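PDB 6MPR: malonate decarboxylase subunit alpha from Acinetobacter baumannii ATCC 17978, which probably transfers the acyl carrier protein from its acetyl thioester to malonate, forming the malonyl thioester that is then decarboxylated. Local coordinates for residues 32-37 and 52-57; 250-255 and 474-479. One frame throughout, in Å; residues are numbered along the deposited sequence. Where two conformers were deposited one is given.

Contact 1 of 2, residues 32-37 and 52-57; sequences EMANQY and LETLIT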
# COMPACT_ATOMS: atom_id res chain seq x y z
N GLU A 32 -23.73 -24.83 9.55
CA GLU A 32 -24.82 -25.79 9.64
C GLU A 32 -25.57 -25.62 10.96
O GLU A 32 -26.81 -25.64 10.98
CB GLU A 32 -24.27 -27.20 9.50
CG GLU A 32 -25.25 -28.23 9.04
CD GLU A 32 -24.52 -29.40 8.42
OE1 GLU A 32 -23.68 -30.01 9.13
OE2 GLU A 32 -24.74 -29.67 7.23
N MET A 33 -24.84 -25.41 12.05
CA MET A 33 -25.47 -25.22 13.35
C MET A 33 -26.20 -23.88 13.43
O MET A 33 -27.30 -23.80 13.97
CB MET A 33 -24.43 -25.34 14.46
CG MET A 33 -24.12 -26.77 14.88
SD MET A 33 -22.89 -26.84 16.20
CE MET A 33 -23.39 -25.44 17.20
N ALA A 34 -25.59 -22.83 12.89
CA ALA A 34 -26.20 -21.50 12.96
C ALA A 34 -27.44 -21.40 12.08
O ALA A 34 -28.35 -20.62 12.40
CB ALA A 34 -25.19 -20.42 12.55
N ASN A 35 -27.49 -22.16 10.99
CA ASN A 35 -28.57 -22.00 10.01
C ASN A 35 -29.93 -22.35 10.59
O ASN A 35 -30.95 -21.90 10.05
CB ASN A 35 -28.30 -22.86 8.77
CG ASN A 35 -27.28 -22.24 7.83
OD1 ASN A 35 -27.00 -21.03 7.89
ND2 ASN A 35 -26.71 -23.06 6.96
N GLN A 36 -29.99 -23.14 11.66
CA GLN A 36 -31.27 -23.41 12.29
C GLN A 36 -31.91 -22.14 12.86
O GLN A 36 -33.12 -22.13 13.09
CB GLN A 36 -31.11 -24.44 13.39
CG GLN A 36 -30.50 -23.87 14.66
CD GLN A 36 -30.28 -24.94 15.72
OE1 GLN A 36 -31.24 -25.45 16.30
NE2 GLN A 36 -29.02 -25.26 15.98
N TYR A 37 -31.12 -21.09 13.09
CA TYR A 37 -31.64 -19.84 13.65
C TYR A 37 -31.86 -18.76 12.60
O TYR A 37 -32.46 -17.74 12.93
CB TYR A 37 -30.69 -19.29 14.71
CG TYR A 37 -30.37 -20.27 15.81
CD1 TYR A 37 -31.35 -20.65 16.72
CD2 TYR A 37 -29.10 -20.79 15.96
CE1 TYR A 37 -31.08 -21.54 17.73
CE2 TYR A 37 -28.81 -21.70 16.97
CZ TYR A 37 -29.81 -22.07 17.85
OH TYR A 37 -29.55 -22.96 18.87
N LEU A 52 -23.90 -15.29 17.30
CA LEU A 52 -22.48 -14.99 17.56
C LEU A 52 -21.82 -16.09 18.38
O LEU A 52 -20.69 -16.49 18.10
CB LEU A 52 -22.33 -13.64 18.28
CG LEU A 52 -22.65 -12.38 17.47
CD1 LEU A 52 -22.55 -11.13 18.33
CD2 LEU A 52 -21.75 -12.24 16.25
N GLU A 53 -22.51 -16.58 19.42
CA GLU A 53 -21.99 -17.67 20.25
C GLU A 53 -21.89 -18.99 19.50
O GLU A 53 -21.27 -19.93 20.01
CB GLU A 53 -22.90 -17.85 21.46
CG GLU A 53 -22.80 -16.72 22.47
CD GLU A 53 -23.84 -16.82 23.57
OE1 GLU A 53 -23.72 -16.05 24.55
OE2 GLU A 53 -24.75 -17.68 23.47
N THR A 54 -22.51 -19.09 18.33
CA THR A 54 -22.46 -20.29 17.51
C THR A 54 -21.37 -20.21 16.45
O THR A 54 -20.71 -21.21 16.16
CB THR A 54 -23.82 -20.51 16.82
OG1 THR A 54 -24.86 -20.52 17.79
CG2 THR A 54 -23.84 -21.81 16.03
N LEU A 55 -21.18 -19.03 15.86
CA LEU A 55 -20.25 -18.85 14.75
C LEU A 55 -18.83 -18.52 15.20
O LEU A 55 -17.88 -18.78 14.46
CB LEU A 55 -20.75 -17.73 13.83
CG LEU A 55 -22.07 -18.04 13.12
CD1 LEU A 55 -22.51 -16.84 12.35
CD2 LEU A 55 -21.90 -19.23 12.20
N ILE A 56 -18.67 -17.94 16.38
CA ILE A 56 -17.36 -17.56 16.90
C ILE A 56 -16.92 -18.63 17.89
O ILE A 56 -17.74 -19.23 18.59
CB ILE A 56 -17.40 -16.17 17.57
CG1 ILE A 56 -17.97 -15.12 16.62
CG2 ILE A 56 -16.01 -15.76 18.06
CD1 ILE A 56 -18.11 -13.77 17.26
N THR A 57 -15.61 -18.91 17.90
CA THR A 57 -14.97 -19.92 18.72
C THR A 57 -13.92 -19.25 19.60
O THR A 57 -13.28 -18.29 19.15
CB THR A 57 -14.31 -20.99 17.82
OG1 THR A 57 -15.26 -21.42 16.83
CG2 THR A 57 -13.84 -22.22 18.61
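Apolar packing between Ala34 and Leu55 and around the methyl of Thr54 joins the end of helix 22-34 to the last turn of helix 48-55. Ala34 CB meets the CD2 branch of Leu55 at 3.5 Å, a close methyl-to-methyl touch. Thr54 takes the centre of the interface: its CG2, anti to the backbone N, reaches the backbone of the other helix, 3.7 Å from Ala34 N. The same methyl receives Met33, whose CB lies 3.9 Å from Thr54 CG2; in one of its two conformers the chain bends at chi3 and brings CE to 3.8 Å from that CG2. Farther along, Tyr37 CE2 lies 4.2 Å from Thr54 OG1, an oblique and loose approach.

Two polar side chains find partners on their own side. Thr54 OG1, at chi1 -54°, is hydrogen-bonded to Lys50 O, one turn back in its helix. Gln36 NE2 donates to Met33 O at 3.0 Å, on a lone pair in the carbonyl plane, while Gln36 CG sits over the centre of the Tyr37 ring.

Ala34 and Leu55 also touch Tyr221 of strand 221-224, so these are two neighbouring helices packed against a parallel beta-sheet near its strand 42-43 edge, as in an alpha/beta domain.

Contact 2 of 2, residues 250-255 and 474-479; sequences AMMAIR and HLLTEE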
# COMPACT_ATOMS: atom_id res chain seq x y z
N ALA A 250 -0.87 28.82 8.37
CA ALA A 250 -1.38 28.43 7.05
C ALA A 250 -0.77 29.28 5.94
O ALA A 250 -0.44 28.76 4.86
CB ALA A 250 -2.91 28.54 7.05
N MET A 251 -0.59 30.58 6.18
CA MET A 251 0.08 31.42 5.19
C MET A 251 1.50 30.95 4.93
O MET A 251 1.95 30.89 3.77
CB MET A 251 0.10 32.88 5.65
CG MET A 251 -1.25 33.60 5.56
SD MET A 251 -1.26 35.12 6.54
CE MET A 251 -0.77 36.35 5.32
N MET A 252 2.25 30.64 5.99
CA MET A 252 3.62 30.16 5.83
C MET A 252 3.67 28.80 5.13
O MET A 252 4.57 28.55 4.33
CB MET A 252 4.30 30.11 7.19
CG MET A 252 4.51 31.50 7.78
SD MET A 252 5.67 31.50 9.16
CE MET A 252 4.66 30.78 10.46
N ALA A 253 2.71 27.90 5.42
CA ALA A 253 2.64 26.64 4.69
C ALA A 253 2.46 26.87 3.19
O ALA A 253 3.11 26.21 2.37
CB ALA A 253 1.51 25.76 5.23
N ILE A 254 1.59 27.80 2.82
CA ILE A 254 1.28 27.99 1.40
C ILE A 254 2.45 28.62 0.67
O ILE A 254 2.86 28.18 -0.41
CB ILE A 254 0.01 28.83 1.23
CG1 ILE A 254 -1.20 28.03 1.72
CG2 ILE A 254 -0.13 29.29 -0.22
CD1 ILE A 254 -2.49 28.82 1.85
N ARG A 255 3.00 29.68 1.25
CA ARG A 255 4.09 30.42 0.63
C ARG A 255 5.42 29.67 0.78
O ARG A 255 6.16 29.50 -0.20
CB ARG A 255 4.15 31.80 1.28
CG ARG A 255 5.22 32.72 0.76
CD ARG A 255 4.76 33.46 -0.48
NE ARG A 255 5.75 34.45 -0.88
CZ ARG A 255 5.84 34.97 -2.09
NH1 ARG A 255 4.99 34.60 -3.04
NH2 ARG A 255 6.78 35.87 -2.36
N HIS A 474 9.97 19.13 6.79
CA HIS A 474 9.64 20.51 7.16
C HIS A 474 9.03 20.53 8.55
O HIS A 474 8.05 19.81 8.80
CB HIS A 474 8.63 21.12 6.18
CG HIS A 474 9.13 21.26 4.77
ND1 HIS A 474 9.26 20.18 3.92
CD2 HIS A 474 9.54 22.35 4.07
CE1 HIS A 474 9.70 20.61 2.74
NE2 HIS A 474 9.89 21.92 2.82
N LEU A 475 9.54 21.40 9.43
CA LEU A 475 8.92 21.71 10.72
C LEU A 475 8.35 23.12 10.66
O LEU A 475 9.10 24.07 10.47
CB LEU A 475 9.92 21.59 11.86
CG LEU A 475 9.40 21.91 13.27
CD1 LEU A 475 8.24 20.97 13.66
CD2 LEU A 475 10.52 21.80 14.27
N LEU A 476 7.03 23.25 10.87
CA LEU A 476 6.34 24.53 10.75
C LEU A 476 5.65 24.84 12.07
O LEU A 476 4.77 24.08 12.50
CB LEU A 476 5.33 24.47 9.61
CG LEU A 476 4.27 25.56 9.56
CD1 LEU A 476 4.93 26.92 9.49
CD2 LEU A 476 3.35 25.32 8.37
N THR A 477 6.03 25.95 12.70
CA THR A 477 5.40 26.43 13.93
C THR A 477 4.91 27.85 13.72
O THR A 477 5.10 28.45 12.65
CB THR A 477 6.36 26.39 15.14
OG1 THR A 477 7.29 27.48 15.03
CG2 THR A 477 7.12 25.08 15.21
N GLU A 478 4.31 28.43 14.77
CA GLU A 478 3.93 29.83 14.69
C GLU A 478 5.15 30.75 14.63
O GLU A 478 5.01 31.94 14.34
CB GLU A 478 3.00 30.20 15.85
CG GLU A 478 3.67 30.49 17.20
CD GLU A 478 3.93 29.24 18.03
OE1 GLU A 478 3.86 28.12 17.49
OE2 GLU A 478 4.22 29.40 19.25
N GLU A 479 6.35 30.21 14.86
CA GLU A 479 7.59 30.96 14.75
C GLU A 479 8.19 30.96 13.34
O GLU A 479 8.92 31.88 12.99
CB GLU A 479 8.62 30.39 15.73
CG GLU A 479 8.24 30.59 17.17
CD GLU A 479 8.53 32.00 17.64
OE1 GLU A 479 9.69 32.25 18.02
OE2 GLU A 479 7.60 32.84 17.59
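The 250-255 part of helix 244-261 runs roughly antiparallel to strand 474-477, at 150° between their N-to-C directions, with the axes 9.0 Å apart at closest approach and the CA atoms of Ala253 and Leu476 the nearest pair, 7.4 Å apart. In one of its two conformers, Leu476 sends one branch to each of two helix residues. CD2 meets Ala253 CB at 3.7 Å, whereas CD1 lies 4.0 Å from Met252 CB and equally near that residue's CE. Leu476 owes this reach to its CG, held anti to the backbone N (chi1 165°), which carries both methyls out to the helix.

Met252 extends past the leucine toward the strand's end and turns at chi3 (-75°), placing CE 3.2 Å from Thr477 O, a close meeting of a methyl with a carbonyl oxygen. Near the strand's end, Thr477 OG1 accepts from Glu479 N at 2.9 Å, making an ST turn; the hydroxyl is also hydrogen-bonded to Val500 O. Glu478 directs its carboxylate to Thr436.

Ala253 also touches Ile277 of helix 272-287, and Leu476 touches Met433 of the adjoining strand. The contact is mainly apolar, with one close methyl-to-carbonyl approach; the polar ends of Thr477 and Glu478 have partners away from the helix, which needs to supply none.

Contacts 1 and 2 both pair alanine with leucine, but contact 1 joins two helices and contact 2 lays a helix against a strand. Contact 1 lies against the parallel sheet formed by the earlier part of the chain, whereas contact 2 includes a strand of the mixed sheet of the later part. Their centres are 56 Å apart and their nearest atoms about 43 Å, so neither touches the other, and they lie on opposite sides of the chain's centre. They follow in series along the sequence. Contact 1, partly buried, joins segments only 15 residues apart at their closest ends, whereas the buried contact 2 brings together segments separated by 219. The second protein chain of the assembly touches neither.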